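Ferredoxin-NADP reductase (Neisseria gonorrhoeae MIA_2011_03-10, PDB 5TR9) probably shuttles electrons between NADP(H) and ferredoxin or a related carrier through its bound flavin-adenine dinucleotide. Local coordinates at residues A[113-118]-A[145-150]; A[119-124]-A[223-228]; A[152-157]-A[188-193]. One frame throughout, in Å; residues are numbered along the deposited sequence.

In the fold
All three contacts belong to the side of the molecule built on the parallel sheet. Contacts 2 and 3 are bridges within that sheet: contact 2 pairs strand 122-128 with 227-233, contact 3 pairs 150-157 with 185-191, and strands 122-128 and 150-157 are themselves neighbours, with Leu123 O bonded to Asn152 N. Contact 3 is the buried one, backbone-bonded along its length, with mainly apolar side chains. Contact 2 sits at the start of its strands, where charges and a water join the backbone bonds. Contact 1 is partly buried and lies beside contact 2, linked to it by Arg147 O and Gly120 N; a water, a loose ion pair and one phenyl ring replace strand pairing there.

Contact 1. Residues A[113-118]-A[145-150]; sequences LPERFP and RQRFDT
Water 1 is held between the two segments: it lies 2.7 Å from Phe117 O, to which it probably donates, and accepts from Arg147 NH1 over 3.0 Å. The arginine reaches it with a side chain extended from CG to NE, in one of two modelled positions, and its bonds hold for that conformer. Its guanidinium also passes Glu115, the two side chains crossing at about a right angle. Glu115 OE1 lies 3.5 Å from Arg147 NH1, over a face of the guanidinium and offset toward its rim, with the carboxylate plane turned 38° from it. No N-H points at this oxygen, which makes the salt bridge one of charge alone. The aliphatic part of the glutamate takes up the rest of the approach, CB coming within 3.4 Å of Arg147 NH1. A second, long and weak ion pair joins Arg147 to Asp119.

Next to these polar groups the Phe148 ring points its CZ corner into the 3-10 turn. This CZ comes to 3.3 Å from Pro114 O, which meets the ring edge near its plane. That carbonyl already accepts the backbone N-H of Phe117 within the turn. Phe117 CB packs 3.9 Å from Phe148 CE1, but with CG anti to its own carbonyl carbon (chi1 -73°) the Phe117 ring leads off toward Arg228, Met230 and Met262. Pro118 O approaches Phe148 CE1 obliquely.

Phe148 is the first residue to leave helical geometry after helix 142-147. The contact thus sets a helix exit against the linker from strand 101-105 to strand 122-128, at the helix-to-strand turn of a parallel alpha/beta fold.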
# COMPACT_ATOMS: atom_id res chain seq x y z
N LEU A 113 -5.96 -1.40 -9.13
CA LEU A 113 -5.39 -1.37 -10.47
C LEU A 113 -5.61 0.02 -11.05
O LEU A 113 -6.63 0.27 -11.70
CB LEU A 113 -6.03 -2.46 -11.33
CG LEU A 113 -5.76 -3.88 -10.82
CD1 LEU A 113 -6.57 -4.89 -11.60
CD2 LEU A 113 -4.27 -4.20 -10.90
N PRO A 114 -4.66 0.94 -10.85
CA PRO A 114 -4.93 2.36 -11.17
C PRO A 114 -5.15 2.64 -12.64
O PRO A 114 -5.80 3.64 -12.97
CB PRO A 114 -3.68 3.08 -10.65
CG PRO A 114 -2.64 2.03 -10.53
CD PRO A 114 -3.34 0.74 -10.24
N GLU A 115 -4.63 1.81 -13.55
CA GLU A 115 -4.81 2.09 -14.97
C GLU A 115 -6.21 1.81 -15.46
O GLU A 115 -6.51 2.09 -16.63
CB GLU A 115 -3.77 1.31 -15.77
CG GLU A 115 -2.39 1.89 -15.49
CD GLU A 115 -1.24 1.09 -16.03
OE1 GLU A 115 -1.40 0.31 -16.99
OE2 GLU A 115 -0.14 1.27 -15.47
N ARG A 116 -7.08 1.29 -14.60
CA ARG A 116 -8.51 1.24 -14.89
C ARG A 116 -9.18 2.61 -14.77
O ARG A 116 -10.31 2.77 -15.23
CB ARG A 116 -9.19 0.24 -13.97
CG ARG A 116 -8.79 -1.20 -14.27
CD ARG A 116 -9.44 -2.15 -13.28
NE ARG A 116 -9.32 -3.53 -13.72
CZ ARG A 116 -9.91 -4.56 -13.13
NH1 ARG A 116 -10.67 -4.35 -12.06
NH2 ARG A 116 -9.75 -5.79 -13.60
N PHE A 117 -8.51 3.58 -14.13
CA PHE A 117 -8.91 4.98 -14.17
C PHE A 117 -8.35 5.63 -15.45
O PHE A 117 -7.25 5.27 -15.90
CB PHE A 117 -8.36 5.74 -12.97
CG PHE A 117 -9.03 5.43 -11.65
CD1 PHE A 117 -10.42 5.42 -11.52
CD2 PHE A 117 -8.25 5.22 -10.51
CE1 PHE A 117 -11.03 5.18 -10.27
CE2 PHE A 117 -8.85 4.98 -9.26
CZ PHE A 117 -10.23 4.96 -9.15
N PRO A 118 -9.06 6.59 -16.03
CA PRO A 118 -8.59 7.18 -17.30
C PRO A 118 -7.40 8.10 -17.10
O PRO A 118 -7.24 8.75 -16.05
CB PRO A 118 -9.80 7.97 -17.81
CG PRO A 118 -10.63 8.23 -16.60
CD PRO A 118 -10.41 7.08 -15.66
N ARG A 145 3.21 8.13 -13.37
CA ARG A 145 3.37 9.58 -13.39
C ARG A 145 3.22 10.17 -14.79
O ARG A 145 2.96 11.37 -14.92
CB ARG A 145 4.71 9.99 -12.77
CG ARG A 145 4.74 9.80 -11.25
CD ARG A 145 6.04 10.27 -10.63
NE ARG A 145 6.20 11.72 -10.71
CZ ARG A 145 7.27 12.37 -10.25
NH1 ARG A 145 8.26 11.70 -9.69
NH2 ARG A 145 7.34 13.69 -10.35
N GLN A 146 3.38 9.36 -15.84
CA GLN A 146 3.12 9.85 -17.19
C GLN A 146 1.62 9.98 -17.45
O GLN A 146 1.16 10.99 -18.01
CB GLN A 146 3.75 8.91 -18.22
CG GLN A 146 3.69 9.41 -19.66
CD GLN A 146 2.44 8.96 -20.41
OE1 GLN A 146 1.56 9.76 -20.72
NE2 GLN A 146 2.35 7.66 -20.69
N ARG A 147 0.84 8.98 -17.04
CA ARG A 147 -0.58 8.88 -17.40
C ARG A 147 -1.43 9.87 -16.61
O ARG A 147 -2.37 10.47 -17.15
CB ARG A 147 -1.08 7.46 -17.15
CG ARG A 147 -0.58 6.40 -18.11
CD ARG A 147 -1.33 5.09 -17.88
NE ARG A 147 -1.03 4.07 -18.88
CZ ARG A 147 -1.85 3.08 -19.20
NH1 ARG A 147 -3.04 2.97 -18.60
NH2 ARG A 147 -1.49 2.19 -20.11
N PHE A 148 -1.14 10.02 -15.33
CA PHE A 148 -1.95 10.87 -14.45
C PHE A 148 -1.31 12.24 -14.32
O PHE A 148 -0.08 12.38 -14.37
CB PHE A 148 -2.14 10.19 -13.09
CG PHE A 148 -2.95 8.92 -13.20
CD1 PHE A 148 -4.32 8.99 -13.35
CD2 PHE A 148 -2.34 7.68 -13.24
CE1 PHE A 148 -5.09 7.84 -13.50
CE2 PHE A 148 -3.09 6.52 -13.40
CZ PHE A 148 -4.47 6.61 -13.52
N ASP A 149 -2.15 13.27 -14.21
CA ASP A 149 -1.65 14.64 -14.18
C ASP A 149 -0.86 14.93 -12.91
O ASP A 149 0.15 15.65 -12.94
CB ASP A 149 -2.81 15.63 -14.33
CG ASP A 149 -3.16 15.89 -15.79
OD1 ASP A 149 -2.67 15.17 -16.69
OD2 ASP A 149 -3.94 16.84 -16.03
N THR A 150 -1.33 14.41 -11.78
CA THR A 150 -0.57 14.40 -10.53
C THR A 150 -0.76 13.05 -9.87
O THR A 150 -1.76 12.37 -10.09
CB THR A 150 -0.99 15.52 -9.55
OG1 THR A 150 -2.34 15.30 -9.12
CG2 THR A 150 -0.90 16.90 -10.20
O HOH W 1 -4.88 4.89 -17.23

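Contact 2. Residues A[119-124]-A[223-228]; sequences DGKDLV and TPESTR
Matching bends at chi2, -65° in Lys121 and -66° in Arg228, lay the two long side chains across one another on the same side of the strand pair. Lys121 CB meets Arg228 CG at 3.7 Å, and farther out CD and CE pass over one face of the guanidinium, bringing Lys121 CE to 3.3 Å from Arg228 NH2. The ammonium then continues to Glu225, where NZ donates to Glu225 O at 2.8 Å and forms a salt bridge with OE2 of the same residue. Glu225 starts out pointing away from Lys121, and its own bend at chi2 (-78°) turns the carboxylate back.

Arg228 is fixed from its own segment. Its NH1 gives a nearly straight bond to Thr227 O, which lies in the guanidinium plane although the donor stands above the plane of that carbonyl; Pro224 O and Glu225 O add weak bonds to the same nitrogen.

The backbones pair in parallel, Asp122 with Thr227 and Leu123 with Arg228. Asp122 N hydrogen-bonds to Ser226 O, Arg228 N to Asp122 O at 2.9 Å, and Val124 N to Arg228 O. On the face carrying Asp122 and Thr227, water 2 donates to Asp122 OD2 at 2.6 Å and accepts from Ser226 OG and Thr227 OG1, while Asp122 OD1 is hydrogen-bonded to Thr150 OG1. Val124 CG2 meets Thr227 CG2 at 3.7 Å on the way into the core.

Two cationic ends, Lys121 NZ and Arg228 NH2, lie 3.8 Å apart; the Glu225 carboxylate and the surrounding carbonyl oxygens probably offset their repulsion, which would let both charges sit together at the start of the strands.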
# COMPACT_ATOMS: atom_id res chain seq x y z
N ASP A 119 -6.57 8.16 -18.13
CA ASP A 119 -5.44 9.08 -18.14
C ASP A 119 -5.89 10.52 -17.91
O ASP A 119 -6.97 10.93 -18.34
CB ASP A 119 -4.71 9.02 -19.49
CG ASP A 119 -3.95 7.73 -19.71
OD1 ASP A 119 -3.93 6.87 -18.81
OD2 ASP A 119 -3.37 7.61 -20.82
N GLY A 120 -5.02 11.31 -17.28
CA GLY A 120 -5.23 12.74 -17.19
C GLY A 120 -5.85 13.20 -15.89
O GLY A 120 -5.93 14.42 -15.66
N LYS A 121 -6.30 12.28 -15.05
CA LYS A 121 -6.90 12.64 -13.78
C LYS A 121 -5.81 12.82 -12.72
O LYS A 121 -4.64 12.49 -12.93
CB LYS A 121 -7.88 11.56 -13.33
CG LYS A 121 -8.95 11.23 -14.37
CD LYS A 121 -9.86 12.42 -14.60
CE LYS A 121 -10.98 12.08 -15.58
NZ LYS A 121 -11.77 13.30 -15.93
N ASP A 122 -6.21 13.36 -11.58
CA ASP A 122 -5.33 13.45 -10.42
C ASP A 122 -5.53 12.21 -9.56
O ASP A 122 -6.62 12.01 -9.02
CB ASP A 122 -5.62 14.71 -9.62
CG ASP A 122 -5.37 15.96 -10.43
OD1 ASP A 122 -4.22 16.17 -10.85
OD2 ASP A 122 -6.33 16.73 -10.68
N LEU A 123 -4.49 11.40 -9.43
CA LEU A 123 -4.57 10.15 -8.68
C LEU A 123 -4.21 10.41 -7.22
O LEU A 123 -3.12 10.92 -6.93
CB LEU A 123 -3.64 9.11 -9.28
CG LEU A 123 -3.65 7.73 -8.64
CD1 LEU A 123 -5.03 7.08 -8.88
CD2 LEU A 123 -2.50 6.88 -9.20
N VAL A 124 -5.10 10.04 -6.30
CA VAL A 124 -4.89 10.30 -4.87
C VAL A 124 -4.98 8.97 -4.13
O VAL A 124 -6.05 8.35 -4.06
CB VAL A 124 -5.90 11.31 -4.31
CG1 VAL A 124 -5.68 11.52 -2.79
CG2 VAL A 124 -5.79 12.66 -5.06
N THR A 223 -12.16 17.15 -7.08
CA THR A 223 -13.54 17.15 -7.54
C THR A 223 -13.86 15.77 -8.09
O THR A 223 -12.96 15.05 -8.54
CB THR A 223 -13.82 18.18 -8.64
OG1 THR A 223 -13.20 17.77 -9.87
CG2 THR A 223 -13.31 19.58 -8.26
N PRO A 224 -15.14 15.38 -8.10
CA PRO A 224 -15.49 14.10 -8.74
C PRO A 224 -15.09 14.03 -10.20
O PRO A 224 -14.75 12.95 -10.70
CB PRO A 224 -17.02 14.03 -8.56
CG PRO A 224 -17.25 14.80 -7.28
CD PRO A 224 -16.28 15.96 -7.36
N GLU A 225 -15.10 15.16 -10.91
CA GLU A 225 -14.73 15.13 -12.32
C GLU A 225 -13.25 14.81 -12.50
O GLU A 225 -12.87 14.07 -13.42
CB GLU A 225 -15.10 16.46 -12.98
CG GLU A 225 -15.26 16.37 -14.50
CD GLU A 225 -13.93 16.35 -15.24
OE1 GLU A 225 -12.95 16.94 -14.73
OE2 GLU A 225 -13.87 15.73 -16.32
N SER A 226 -12.38 15.36 -11.63
CA SER A 226 -10.94 15.35 -11.90
C SER A 226 -10.13 14.41 -11.01
O SER A 226 -8.98 14.11 -11.35
CB SER A 226 -10.37 16.76 -11.74
OG SER A 226 -10.62 17.24 -10.42
N THR A 227 -10.68 13.95 -9.89
CA THR A 227 -9.90 13.20 -8.91
C THR A 227 -10.29 11.73 -8.93
O THR A 227 -11.47 11.39 -9.07
CB THR A 227 -10.12 13.77 -7.50
OG1 THR A 227 -9.92 15.19 -7.54
CG2 THR A 227 -9.13 13.17 -6.48
N ARG A 228 -9.29 10.86 -8.79
CA ARG A 228 -9.54 9.42 -8.67
C ARG A 228 -8.80 8.91 -7.44
O ARG A 228 -7.59 9.13 -7.31
CB ARG A 228 -9.10 8.68 -9.95
CG ARG A 228 -9.83 9.17 -11.21
CD ARG A 228 -11.33 8.84 -11.16
NE ARG A 228 -12.05 9.22 -12.38
CZ ARG A 228 -12.65 10.40 -12.58
NH1 ARG A 228 -12.59 11.34 -11.64
NH2 ARG A 228 -13.30 10.64 -13.71
O HOH W 2 -8.31 16.85 -8.97

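Contact 3. Residues A[152-157]-A[188-193]; sequences NLIHSV and VPVTTR
Ile154, Val188 and Val190 form the close-packed part of this contact. Ile154 CG1 lies beside Val188 CB, the two side chains pointing the same way, and Ile154 CG2 meets Val190 CG2 at 3.8 Å. With Ser156 they share one face of the sheet, where helices 205-210 and 213-218 pack through Ile205, Leu208, Ile214, Ala217 and Leu218. A chi1 of 169° sends Ser156 OG away from its own N, toward the strand end, where it touches the methyl CG2 of Thr192 at 3.3 Å.

Strands 150-157 and 185-191 run parallel, 17° apart, toward one side of the alpha/beta sheet of the NAD-binding domain, whose family architecture is a Rossmann-like nucleotide-binding fold. Five backbone hydrogen bonds join them, alternating from Val188 N to Leu153 O up to Thr192 N to Val157 O, the last at 2.8 Å. Of the acceptors, Val188 O and Val190 O each also take a CA-H contact, from Ile154 and Ser156.

On the other face Val157 CG2 still reaches Thr191 CG2 at 4.0 Å, and the looser pair is His155 with Pro189: the His155 ring turns away to hydrogen-bond Gly129 O through NE2, with Val157 CG1 over one of its faces. The open side comes past the last bond, where Thr192 is partly exposed and the Arg193 side chain, exposed in the single chain, leads away from strand 150-157.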
# COMPACT_ATOMS: atom_id res chain seq x y z
N ASN A 152 -0.47 11.44 -5.96
CA ASN A 152 -0.48 11.96 -4.61
C ASN A 152 -0.64 10.81 -3.64
O ASN A 152 -1.52 9.96 -3.83
CB ASN A 152 -1.64 12.96 -4.42
CG ASN A 152 -1.65 14.04 -5.50
OD1 ASN A 152 -0.98 15.06 -5.36
ND2 ASN A 152 -2.39 13.80 -6.58
N LEU A 153 0.19 10.77 -2.61
CA LEU A 153 0.16 9.67 -1.65
C LEU A 153 0.06 10.26 -0.25
O LEU A 153 0.91 11.07 0.15
CB LEU A 153 1.40 8.79 -1.80
CG LEU A 153 1.52 7.61 -0.82
CD1 LEU A 153 0.34 6.68 -0.91
CD2 LEU A 153 2.84 6.87 -1.09
N ILE A 154 -0.98 9.87 0.48
CA ILE A 154 -1.21 10.30 1.86
C ILE A 154 -1.05 9.06 2.73
O ILE A 154 -1.83 8.11 2.60
CB ILE A 154 -2.60 10.93 2.04
CG1 ILE A 154 -2.79 12.22 1.22
CG2 ILE A 154 -2.84 11.26 3.52
CD1 ILE A 154 -2.90 12.07 -0.27
N HIS A 155 -0.03 9.05 3.61
CA HIS A 155 0.23 7.90 4.48
C HIS A 155 -0.04 8.27 5.93
O HIS A 155 0.70 9.07 6.52
CB HIS A 155 1.66 7.39 4.33
CG HIS A 155 1.92 6.09 5.05
ND1 HIS A 155 3.17 5.73 5.50
CD2 HIS A 155 1.09 5.08 5.38
CE1 HIS A 155 3.10 4.54 6.07
NE2 HIS A 155 1.84 4.12 6.02
N SER A 156 -1.09 7.68 6.50
CA SER A 156 -1.47 7.88 7.90
C SER A 156 -0.89 6.77 8.77
O SER A 156 -1.06 5.58 8.47
CB SER A 156 -2.99 7.92 8.03
OG SER A 156 -3.42 7.85 9.38
N VAL A 157 -0.25 7.15 9.88
CA VAL A 157 0.21 6.24 10.91
C VAL A 157 -0.05 6.91 12.25
O VAL A 157 -0.43 8.08 12.31
CB VAL A 157 1.71 5.90 10.77
CG1 VAL A 157 1.99 5.22 9.42
CG2 VAL A 157 2.54 7.17 10.93
N VAL A 188 2.23 13.26 1.47
CA VAL A 188 1.73 13.92 2.68
C VAL A 188 1.73 12.90 3.81
O VAL A 188 0.88 12.00 3.83
CB VAL A 188 0.31 14.48 2.45
CG1 VAL A 188 -0.20 15.13 3.73
CG2 VAL A 188 0.32 15.48 1.30
N PRO A 189 2.65 13.00 4.77
CA PRO A 189 2.58 12.12 5.94
C PRO A 189 1.56 12.65 6.94
O PRO A 189 1.43 13.86 7.12
CB PRO A 189 4.00 12.17 6.50
CG PRO A 189 4.52 13.52 6.11
CD PRO A 189 3.83 13.88 4.79
N VAL A 190 0.86 11.73 7.58
CA VAL A 190 -0.14 12.05 8.60
C VAL A 190 0.18 11.24 9.84
O VAL A 190 0.34 10.02 9.75
CB VAL A 190 -1.57 11.73 8.11
CG1 VAL A 190 -2.57 11.89 9.23
CG2 VAL A 190 -1.95 12.61 6.93
N THR A 191 0.31 11.89 11.00
CA THR A 191 0.48 11.15 12.24
C THR A 191 -0.71 11.44 13.14
O THR A 191 -0.90 12.58 13.58
CB THR A 191 1.81 11.48 12.92
OG1 THR A 191 1.94 12.90 13.12
CG2 THR A 191 2.98 11.00 12.06
N THR A 192 -1.53 10.41 13.41
CA THR A 192 -2.80 10.65 14.08
C THR A 192 -2.67 10.83 15.59
O THR A 192 -3.58 11.42 16.20
CB THR A 192 -3.77 9.51 13.80
OG1 THR A 192 -3.27 8.30 14.38
CG2 THR A 192 -3.94 9.32 12.29
N ARG A 193 -1.60 10.34 16.21
CA ARG A 193 -1.49 10.37 17.67
C ARG A 193 -0.27 11.14 18.14
O ARG A 193 0.05 11.10 19.34
CB ARG A 193 -1.45 8.94 18.22
CG ARG A 193 -2.65 8.10 17.76
CD ARG A 193 -2.79 6.83 18.56
NE ARG A 193 -3.14 7.04 19.97
CZ ARG A 193 -4.38 7.20 20.44
NH1 ARG A 193 -4.59 7.34 21.74
NH2 ARG A 193 -5.41 7.20 19.60